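Local atomic coordinates of Sca-family protein (Rickettsia rickettsii, PDB entry 4LQ8), a protein that probably takes part in cell adhesion as the rickettsial antigen Sca4, of which this chain is the N-terminal head domain. Residues Q75-L89 against I105-F119. Residues are numbered along the deposited sequence; the frame is centred on the assembly and turned at random.
Sequences QPQKDNLIEQILKDL and IEEEKEKDKTLSTFF
An antiparallel helical hairpin, with helix 95-111 running back along helix 64-90 and segments 75-89 and 105-111 at 158° between their N-to-C directions, is filled between its arms by Ile82 and Ile105. Each is a knob in a hole of the other side: Ile82 fits between Ile105, Lys109, Phe118 and Phe119, and Ile105 between Ile82, Leu86, Ile85 and Leu89. The two isoleucines run by one another from opposite helices, with Ile82 CG2 3.7 Å from Ile105 CG2. The other branch of Ile82 turns toward the loop and the short helix after it: the Ile82 and Leu115 side chains reach toward each other, CG1 lying 3.5 Å from Leu115 CD1, and Ile82 CD1 lies over a face of the Phe118 ring, a CH-pi contact 4.1 Å from the ring centroid. Ile85 CD1 comes to the edge of that same ring, while Leu81 CD2 meets the edge of Phe119 at CE1, 3.5 Å away.

Polar bonds close the end nearest the loop. The methylenes of Lys78 cross the Phe119 ring at a slant, CG nearest CE2, and the fully stretched chain (chi2 -179°) carries NZ to a lone pair of Thr114 O at 2.8 Å. Gln75 NE2 reaches Lys113 O at 2.9 Å from above the carbonyl plane, a bent bond (133°), and also binds Asp79 OD1.

Lys78 NZ has a further acceptor in Gln324 O, Val326 touches Phe119, and helices 125-132 and 135-155 pack against Leu81 of helix 64-90.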
# COMPACT_ATOMS: atom_id res chain seq x y z
N GLN A 75 11.09 2.52 -0.60
CA GLN A 75 12.54 2.23 -0.61
C GLN A 75 12.97 1.46 0.65
O GLN A 75 13.58 0.41 0.48
CB GLN A 75 13.39 3.50 -0.87
CG GLN A 75 14.87 3.20 -1.16
CD GLN A 75 15.05 2.40 -2.42
OE1 GLN A 75 14.52 2.74 -3.49
NE2 GLN A 75 15.74 1.29 -2.30
N PRO A 76 12.61 1.86 1.90
CA PRO A 76 13.04 1.04 3.07
C PRO A 76 12.51 -0.39 3.07
O PRO A 76 13.20 -1.28 3.57
CB PRO A 76 12.51 1.85 4.28
CG PRO A 76 12.41 3.23 3.78
CD PRO A 76 11.93 3.08 2.36
N GLN A 77 11.30 -0.63 2.53
CA GLN A 77 10.76 -1.99 2.45
C GLN A 77 11.67 -2.84 1.56
O GLN A 77 12.02 -3.96 1.94
CB GLN A 77 9.33 -2.02 1.91
CG GLN A 77 8.29 -1.55 2.91
CD GLN A 77 6.94 -1.43 2.26
OE1 GLN A 77 6.80 -1.17 1.05
NE2 GLN A 77 5.91 -1.61 3.05
N LYS A 78 12.06 -2.28 0.40
CA LYS A 78 12.99 -2.89 -0.55
C LYS A 78 14.35 -3.09 0.10
O LYS A 78 14.94 -4.14 -0.09
CB LYS A 78 13.18 -1.97 -1.77
CG LYS A 78 12.00 -1.94 -2.71
CD LYS A 78 12.32 -1.03 -3.88
CE LYS A 78 11.16 -0.92 -4.84
NZ LYS A 78 11.47 0.07 -5.91
N ASP A 79 14.85 -2.10 0.86
CA ASP A 79 16.17 -2.16 1.50
C ASP A 79 16.26 -3.25 2.57
O ASP A 79 17.23 -4.00 2.58
CB ASP A 79 16.60 -0.80 2.07
CG ASP A 79 16.81 0.29 1.03
OD1 ASP A 79 16.93 -0.05 -0.18
OD2 ASP A 79 16.86 1.47 1.43
N ASN A 80 15.25 -3.35 3.45
CA ASN A 80 15.22 -4.41 4.45
C ASN A 80 15.08 -5.77 3.77
O ASN A 80 15.74 -6.70 4.19
CB ASN A 80 14.14 -4.20 5.48
CG ASN A 80 14.45 -3.05 6.36
OD1 ASN A 80 15.33 -3.12 7.20
ND2 ASN A 80 13.72 -1.97 6.21
N LEU A 81 14.27 -5.86 2.70
CA LEU A 81 14.09 -7.10 1.93
C LEU A 81 15.41 -7.57 1.29
O LEU A 81 15.75 -8.73 1.41
CB LEU A 81 12.99 -6.90 0.87
CG LEU A 81 12.75 -8.02 -0.15
CD1 LEU A 81 12.45 -9.37 0.53
CD2 LEU A 81 11.59 -7.63 -1.08
N ILE A 82 16.13 -6.66 0.64
CA ILE A 82 17.43 -6.98 0.03
C ILE A 82 18.43 -7.46 1.08
O ILE A 82 19.12 -8.46 0.83
CB ILE A 82 17.96 -5.78 -0.83
CG1 ILE A 82 17.08 -5.59 -2.11
CG2 ILE A 82 19.46 -5.91 -1.16
CD1 ILE A 82 17.03 -6.74 -3.06
N GLU A 83 18.48 -6.80 2.26
CA GLU A 83 19.35 -7.19 3.37
C GLU A 83 19.05 -8.63 3.77
O GLU A 83 19.99 -9.41 3.94
CB GLU A 83 19.16 -6.26 4.57
CG GLU A 83 20.00 -5.00 4.47
CD GLU A 83 21.48 -5.26 4.38
OE1 GLU A 83 21.99 -6.06 5.20
OE2 GLU A 83 22.12 -4.76 3.42
N GLN A 84 17.74 -9.00 3.86
CA GLN A 84 17.32 -10.35 4.20
C GLN A 84 17.75 -11.34 3.12
O GLN A 84 18.25 -12.41 3.47
CB GLN A 84 15.80 -10.43 4.49
CG GLN A 84 15.36 -11.83 4.99
CD GLN A 84 15.96 -12.20 6.33
OE1 GLN A 84 15.73 -11.53 7.33
NE2 GLN A 84 16.73 -13.27 6.37
N ILE A 85 17.58 -10.98 1.82
CA ILE A 85 18.00 -11.84 0.71
C ILE A 85 19.52 -12.08 0.81
O ILE A 85 19.95 -13.23 0.72
CB ILE A 85 17.58 -11.27 -0.68
CG1 ILE A 85 16.04 -11.21 -0.83
CG2 ILE A 85 18.23 -12.11 -1.83
CD1 ILE A 85 15.48 -10.45 -2.07
N LEU A 86 20.31 -11.00 1.05
CA LEU A 86 21.77 -11.12 1.19
C LEU A 86 22.15 -12.04 2.34
O LEU A 86 23.10 -12.81 2.20
CB LEU A 86 22.48 -9.76 1.31
CG LEU A 86 22.41 -8.84 0.05
CD1 LEU A 86 23.03 -7.47 0.36
CD2 LEU A 86 23.11 -9.47 -1.16
N LYS A 87 21.40 -11.98 3.46
CA LYS A 87 21.66 -12.87 4.60
C LYS A 87 21.31 -14.31 4.20
O LYS A 87 22.08 -15.22 4.49
CB LYS A 87 20.85 -12.47 5.85
CG LYS A 87 21.39 -11.22 6.55
CD LYS A 87 20.54 -10.89 7.77
CE LYS A 87 19.38 -9.98 7.45
NZ LYS A 87 18.60 -9.66 8.67
N ASP A 88 20.15 -14.52 3.54
CA ASP A 88 19.70 -15.84 3.09
C ASP A 88 20.71 -16.51 2.15
O ASP A 88 20.90 -17.72 2.24
CB ASP A 88 18.33 -15.76 2.42
CG ASP A 88 17.15 -15.46 3.34
OD1 ASP A 88 17.36 -15.36 4.57
OD2 ASP A 88 16.01 -15.39 2.83
N LEU A 89 21.39 -15.72 1.31
CA LEU A 89 22.41 -16.19 0.36
C LEU A 89 23.59 -16.88 1.06
O LEU A 89 24.19 -17.79 0.49
CB LEU A 89 22.92 -15.05 -0.55
CG LEU A 89 21.96 -14.47 -1.60
CD1 LEU A 89 22.64 -13.36 -2.37
CD2 LEU A 89 21.43 -15.56 -2.56
N ILE A 105 23.00 -8.42 -7.29
CA ILE A 105 22.32 -7.46 -6.40
C ILE A 105 23.20 -6.22 -6.21
O ILE A 105 22.73 -5.11 -6.42
CB ILE A 105 21.88 -8.13 -5.06
CG1 ILE A 105 20.78 -9.19 -5.30
CG2 ILE A 105 21.49 -7.08 -3.98
CD1 ILE A 105 20.41 -10.13 -4.08
N GLU A 106 24.48 -6.42 -5.86
CA GLU A 106 25.44 -5.33 -5.61
C GLU A 106 25.68 -4.45 -6.81
O GLU A 106 25.73 -3.24 -6.64
CB GLU A 106 26.78 -5.85 -5.05
CG GLU A 106 26.67 -6.51 -3.68
CD GLU A 106 26.12 -5.73 -2.50
OE1 GLU A 106 26.07 -4.48 -2.54
OE2 GLU A 106 25.76 -6.39 -1.50
N GLU A 107 25.80 -5.05 -8.01
CA GLU A 107 26.01 -4.34 -9.26
C GLU A 107 24.79 -3.51 -9.62
O GLU A 107 24.92 -2.34 -9.99
CB GLU A 107 26.36 -5.31 -10.40
CG GLU A 107 27.83 -5.70 -10.39
CD GLU A 107 28.27 -6.76 -11.38
OE1 GLU A 107 27.42 -7.24 -12.18
OE2 GLU A 107 29.46 -7.13 -11.34
N GLU A 108 23.60 -4.09 -9.48
CA GLU A 108 22.37 -3.37 -9.76
C GLU A 108 22.10 -2.19 -8.78
O GLU A 108 21.67 -1.12 -9.21
CB GLU A 108 21.19 -4.30 -9.83
CG GLU A 108 20.08 -3.62 -10.59
CD GLU A 108 18.82 -4.43 -10.73
OE1 GLU A 108 18.91 -5.64 -11.05
OE2 GLU A 108 17.73 -3.82 -10.59
N LYS A 109 22.37 -2.40 -7.47
CA LYS A 109 22.21 -1.36 -6.45
C LYS A 109 23.00 -0.10 -6.80
O LYS A 109 22.51 1.00 -6.58
CB LYS A 109 22.63 -1.87 -5.06
CG LYS A 109 21.54 -2.61 -4.30
CD LYS A 109 22.11 -3.44 -3.13
CE LYS A 109 22.71 -2.64 -1.99
NZ LYS A 109 23.47 -3.49 -1.03
N GLU A 110 24.21 -0.27 -7.38
CA GLU A 110 25.11 0.82 -7.79
C GLU A 110 24.57 1.63 -8.97
O GLU A 110 24.89 2.81 -9.10
CB GLU A 110 26.51 0.27 -8.13
CG GLU A 110 27.34 -0.11 -6.91
CD GLU A 110 27.98 1.06 -6.18
OE1 GLU A 110 29.14 1.40 -6.50
OE2 GLU A 110 27.32 1.62 -5.27
N LYS A 111 23.80 0.99 -9.84
CA LYS A 111 23.21 1.60 -11.04
C LYS A 111 21.82 2.20 -10.75
O LYS A 111 21.50 3.29 -11.24
CB LYS A 111 23.08 0.55 -12.15
CG LYS A 111 24.40 0.21 -12.85
CD LYS A 111 24.19 -0.69 -14.09
CE LYS A 111 24.14 -2.17 -13.77
NZ LYS A 111 24.01 -3.00 -15.00
N ASP A 112 20.99 1.46 -9.99
CA ASP A 112 19.62 1.83 -9.69
C ASP A 112 19.24 1.35 -8.30
O ASP A 112 18.93 0.17 -8.12
CB ASP A 112 18.72 1.21 -10.76
CG ASP A 112 17.24 1.46 -10.56
OD1 ASP A 112 16.89 2.38 -9.79
OD2 ASP A 112 16.43 0.76 -11.20
N LYS A 113 19.22 2.28 -7.32
CA LYS A 113 18.85 1.98 -5.93
C LYS A 113 17.39 1.47 -5.78
O LYS A 113 17.09 0.77 -4.82
CB LYS A 113 19.16 3.18 -5.00
CG LYS A 113 18.12 4.31 -5.01
CD LYS A 113 18.43 5.34 -3.93
CE LYS A 113 17.28 6.27 -3.69
NZ LYS A 113 17.64 7.34 -2.72
N THR A 114 16.51 1.80 -6.75
CA THR A 114 15.10 1.37 -6.77
C THR A 114 14.99 -0.11 -7.20
O THR A 114 13.91 -0.69 -7.08
CB THR A 114 14.22 2.32 -7.64
OG1 THR A 114 14.35 1.99 -9.03
CG2 THR A 114 14.51 3.82 -7.40
N LEU A 115 16.09 -0.70 -7.73
CA LEU A 115 16.21 -2.11 -8.16
C LEU A 115 15.07 -2.58 -9.05
O LEU A 115 14.53 -3.67 -8.87
CB LEU A 115 16.38 -3.03 -6.94
CG LEU A 115 17.73 -2.89 -6.22
CD1 LEU A 115 17.63 -3.40 -4.81
CD2 LEU A 115 18.82 -3.65 -6.94
N SER A 116 14.70 -1.73 -10.01
CA SER A 116 13.59 -1.98 -10.93
C SER A 116 13.80 -3.31 -11.72
O SER A 116 12.89 -4.15 -11.77
CB SER A 116 13.42 -0.78 -11.86
OG SER A 116 12.33 -0.97 -12.73
N THR A 117 15.01 -3.54 -12.24
CA THR A 117 15.34 -4.77 -12.98
C THR A 117 15.30 -5.99 -12.05
O THR A 117 14.70 -6.99 -12.40
CB THR A 117 16.66 -4.61 -13.77
OG1 THR A 117 16.52 -3.47 -14.62
CG2 THR A 117 16.99 -5.85 -14.63
N PHE A 118 15.90 -5.89 -10.84
CA PHE A 118 15.87 -6.97 -9.87
C PHE A 118 14.42 -7.43 -9.58
O PHE A 118 14.14 -8.63 -9.66
CB PHE A 118 16.53 -6.55 -8.54
CG PHE A 118 16.57 -7.67 -7.52
CD1 PHE A 118 17.58 -8.63 -7.54
CD2 PHE A 118 15.57 -7.79 -6.56
CE1 PHE A 118 17.61 -9.68 -6.60
CE2 PHE A 118 15.59 -8.84 -5.63
CZ PHE A 118 16.61 -9.77 -5.66
N PHE A 119 13.53 -6.50 -9.22
CA PHE A 119 12.15 -6.85 -8.83
C PHE A 119 11.28 -7.28 -10.00
O PHE A 119 10.34 -8.05 -9.79
CB PHE A 119 11.49 -5.74 -8.00
CG PHE A 119 12.05 -5.67 -6.60
CD1 PHE A 119 11.72 -6.63 -5.65
CD2 PHE A 119 12.94 -4.65 -6.24
CE1 PHE A 119 12.30 -6.60 -4.38
CE2 PHE A 119 13.49 -4.61 -4.96
CZ PHE A 119 13.17 -5.58 -4.04